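Local coordinates for protein glycosyl hydrolase BlGH5_18 (Bifidobacterium longum subsp. infantis, PDB 7LQX) that is a glycoside hydrolase of family GH5, subfamily 18, that probably takes part in breaking down N-glycans in a gut bifidobacterium, at residues Q166-P171 and H215-V220. Sequence-based numbering, arbitrary orientation.
Sequences QFSDRP and HPFTPV. With EDO (1,2-ethanediol), chain C.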
loop_
_atom_site.group_PDB
_atom_site.type_symbol
_atom_site.label_atom_id
_atom_site.label_comp_id
_atom_site.label_asym_id
_atom_site.label_seq_id
_atom_site.Cartn_x
_atom_site.Cartn_y
_atom_site.Cartn_z
ATOM N N GLN A 166 -6.445 -14.710 5.788
ATOM C CA GLN A 166 -5.880 -14.878 4.451
ATOM C C GLN A 166 -4.430 -14.416 4.373
ATOM O O GLN A 166 -3.729 -14.788 3.427
ATOM C CB GLN A 166 -6.742 -14.171 3.403
ATOM C CG GLN A 166 -6.662 -12.647 3.421
ATOM C CD GLN A 166 -5.738 -12.075 2.360
ATOM O OE1 GLN A 166 -5.732 -12.524 1.216
ATOM N NE2 GLN A 166 -4.952 -11.076 2.742
ATOM N N PHE A 167 -3.965 -13.636 5.347
ATOM C CA PHE A 167 -2.557 -13.257 5.403
ATOM C C PHE A 167 -1.663 -14.325 6.025
ATOM O O PHE A 167 -0.438 -14.216 5.931
ATOM C CB PHE A 167 -2.379 -11.984 6.231
ATOM C CG PHE A 167 -2.846 -10.736 5.548
ATOM C CD1 PHE A 167 -2.114 -10.166 4.511
ATOM C CD2 PHE A 167 -4.020 -10.115 5.950
ATOM C CE1 PHE A 167 -2.555 -9.012 3.887
ATOM C CE2 PHE A 167 -4.453 -8.959 5.335
ATOM C CZ PHE A 167 -3.720 -8.412 4.299
ATOM N N SER A 168 -2.232 -15.338 6.669
ATOM C CA SER A 168 -1.494 -16.163 7.610
ATOM C C SER A 168 -0.992 -17.485 7.052
ATOM O O SER A 168 -0.382 -18.255 7.809
ATOM C CB SER A 168 -2.385 -16.492 8.820
ATOM O OG SER A 168 -3.382 -17.460 8.489
ATOM N N ASP A 169 -1.248 -17.796 5.786
ATOM C CA ASP A 169 -1.037 -19.158 5.307
ATOM C C ASP A 169 -0.926 -19.152 3.791
ATOM O O ASP A 169 -1.255 -18.164 3.125
ATOM C CB ASP A 169 -2.200 -20.042 5.777
ATOM C CG ASP A 169 -1.856 -21.529 5.865
ATOM O OD1 ASP A 169 -0.740 -21.956 5.496
ATOM O OD2 ASP A 169 -2.740 -22.277 6.336
ATOM N N ARG A 170 -0.436 -20.274 3.256
ATOM C CA ARG A 170 -0.499 -20.507 1.827
ATOM C C ARG A 170 -1.961 -20.393 1.389
ATOM O O ARG A 170 -2.865 -20.762 2.132
ATOM C CB ARG A 170 0.004 -21.915 1.504
ATOM C CG ARG A 170 1.487 -22.118 1.743
ATOM C CD ARG A 170 1.887 -23.572 1.544
ATOM N NE ARG A 170 3.297 -23.708 1.191
ATOM C CZ ARG A 170 3.763 -23.706 -0.056
ATOM N NH1 ARG A 170 2.933 -23.577 -1.084
ATOM N NH2 ARG A 170 5.063 -23.835 -0.275
ATOM N N PRO A 171 -2.214 -19.892 0.171
ATOM C CA PRO A 171 -1.224 -19.542 -0.847
ATOM C C PRO A 171 -0.888 -18.059 -0.898
ATOM O O PRO A 171 -0.501 -17.551 -1.954
ATOM C CB PRO A 171 -1.929 -19.956 -2.145
ATOM C CG PRO A 171 -3.350 -19.645 -1.875
ATOM C CD PRO A 171 -3.578 -19.920 -0.392
ATOM N N HIS A 215 -4.306 -24.939 9.286
ATOM C CA HIS A 215 -4.436 -23.493 9.186
ATOM C C HIS A 215 -4.438 -22.895 10.597
ATOM O O HIS A 215 -5.071 -23.438 11.501
ATOM C CB HIS A 215 -5.744 -23.191 8.469
ATOM C CG HIS A 215 -5.943 -21.760 8.100
ATOM N ND1 HIS A 215 -5.108 -21.085 7.236
ATOM C CD2 HIS A 215 -6.924 -20.890 8.434
ATOM C CE1 HIS A 215 -5.560 -19.857 7.068
ATOM N NE2 HIS A 215 -6.651 -19.708 7.793
ATOM N N PRO A 216 -3.700 -21.807 10.837
ATOM C CA PRO A 216 -3.538 -21.335 12.226
ATOM C C PRO A 216 -4.774 -20.696 12.825
ATOM O O PRO A 216 -4.838 -20.579 14.055
ATOM C CB PRO A 216 -2.372 -20.340 12.146
ATOM C CG PRO A 216 -2.358 -19.895 10.744
ATOM C CD PRO A 216 -2.850 -21.049 9.901
ATOM N N PHE A 217 -5.745 -20.279 12.022
ATOM C CA PHE A 217 -7.052 -19.879 12.531
ATOM C C PHE A 217 -7.937 -21.117 12.524
ATOM O O PHE A 217 -7.946 -21.859 11.541
ATOM C CB PHE A 217 -7.630 -18.786 11.642
ATOM C CG PHE A 217 -6.984 -17.450 11.840
ATOM C CD1 PHE A 217 -5.749 -17.151 11.278
ATOM C CD2 PHE A 217 -7.620 -16.484 12.592
ATOM C CE1 PHE A 217 -5.179 -15.919 11.478
ATOM C CE2 PHE A 217 -7.056 -15.253 12.784
ATOM C CZ PHE A 217 -5.835 -14.974 12.237
ATOM N N THR A 218 -8.653 -21.356 13.615
ATOM C CA THR A 218 -9.290 -22.643 13.852
ATOM C C THR A 218 -10.779 -22.530 14.129
ATOM O O THR A 218 -11.269 -21.487 14.568
ATOM C CB THR A 218 -8.656 -23.320 15.080
ATOM O OG1 THR A 218 -9.003 -22.534 16.226
ATOM C CG2 THR A 218 -7.140 -23.427 14.952
ATOM N N PRO A 219 -11.520 -23.621 13.921
ATOM C CA PRO A 219 -12.945 -23.626 14.305
ATOM C C PRO A 219 -13.199 -23.248 15.755
ATOM O O PRO A 219 -14.156 -22.513 16.042
ATOM C CB PRO A 219 -13.368 -25.073 14.005
ATOM C CG PRO A 219 -12.460 -25.476 12.867
ATOM C CD PRO A 219 -11.135 -24.842 13.191
ATOM N N VAL A 220 -12.384 -23.743 16.685
ATOM C CA VAL A 220 -12.594 -23.412 18.091
ATOM C C VAL A 220 -12.478 -21.908 18.323
ATOM O O VAL A 220 -13.288 -21.316 19.050
ATOM C CB VAL A 220 -11.646 -24.230 18.991
ATOM C CG1 VAL A 220 -11.606 -23.663 20.402
ATOM C CG2 VAL A 220 -12.072 -25.701 19.001
HETATM C C1 EDO C . -7.041 -18.964 3.860
HETATM O O1 EDO C . -7.099 -17.819 3.005
HETATM C C2 EDO C . -5.863 -19.846 3.469
HETATM O O2 EDO C . -4.665 -19.063 3.419
#
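A His-carboxylate hydrogen bond between His215 and Asp169 joins two loops of the (beta/alpha)8 barrel typical of GH5 enzymes: the one that follows strand 155-159, before helix 180-191, and the one that leads into helix 219-224. The bond runs from His215 ND1 to Asp169 OD2 over 2.8 Å and is nearly straight, 169° at the hydrogen. It uses the anti lone pair of OD2, and carboxylate and imidazole lie almost coplanar, their planes 16° apart. Asp169 CG lies anti to the backbone N (chi1 -156°), which carries the carboxylate toward the imidazole. The other carboxylate oxygen, OD1, accepts a hydrogen bond from Arg170 N, which comes from above the carboxylate plane and helps hold the group in its rotation, while His215 NE2 is paired with Asn165 ND2, so the ring is gripped at both nitrogens. Replacing Asp169 by alanine removes both oxygens and is likely to leave His215 ND1 and Arg170 N without these acceptors, and the imidazole less firmly fixed in rotation.

Beside this bond Ser168 is buried among three residues of the second loop. Its OG, hydrogen-bonded to Asn165 O, stands 3.5 Å from Pro216 CG and approaches the Phe217 ring at its edge; Ser168 CB lies 3.9 Å from Phe217 CE1. Phe217 packs further onto Ile183 and Trp186 of helix 180-191, and Arg380 binds the carbonyl oxygens of His215 and Phe217. An ethanediol, probably from the crystallisation liquor, lies by the imidazole, its C2 3.6 Å from His215 CE1 and its O2 donating to Arg170 O at 2.8 Å.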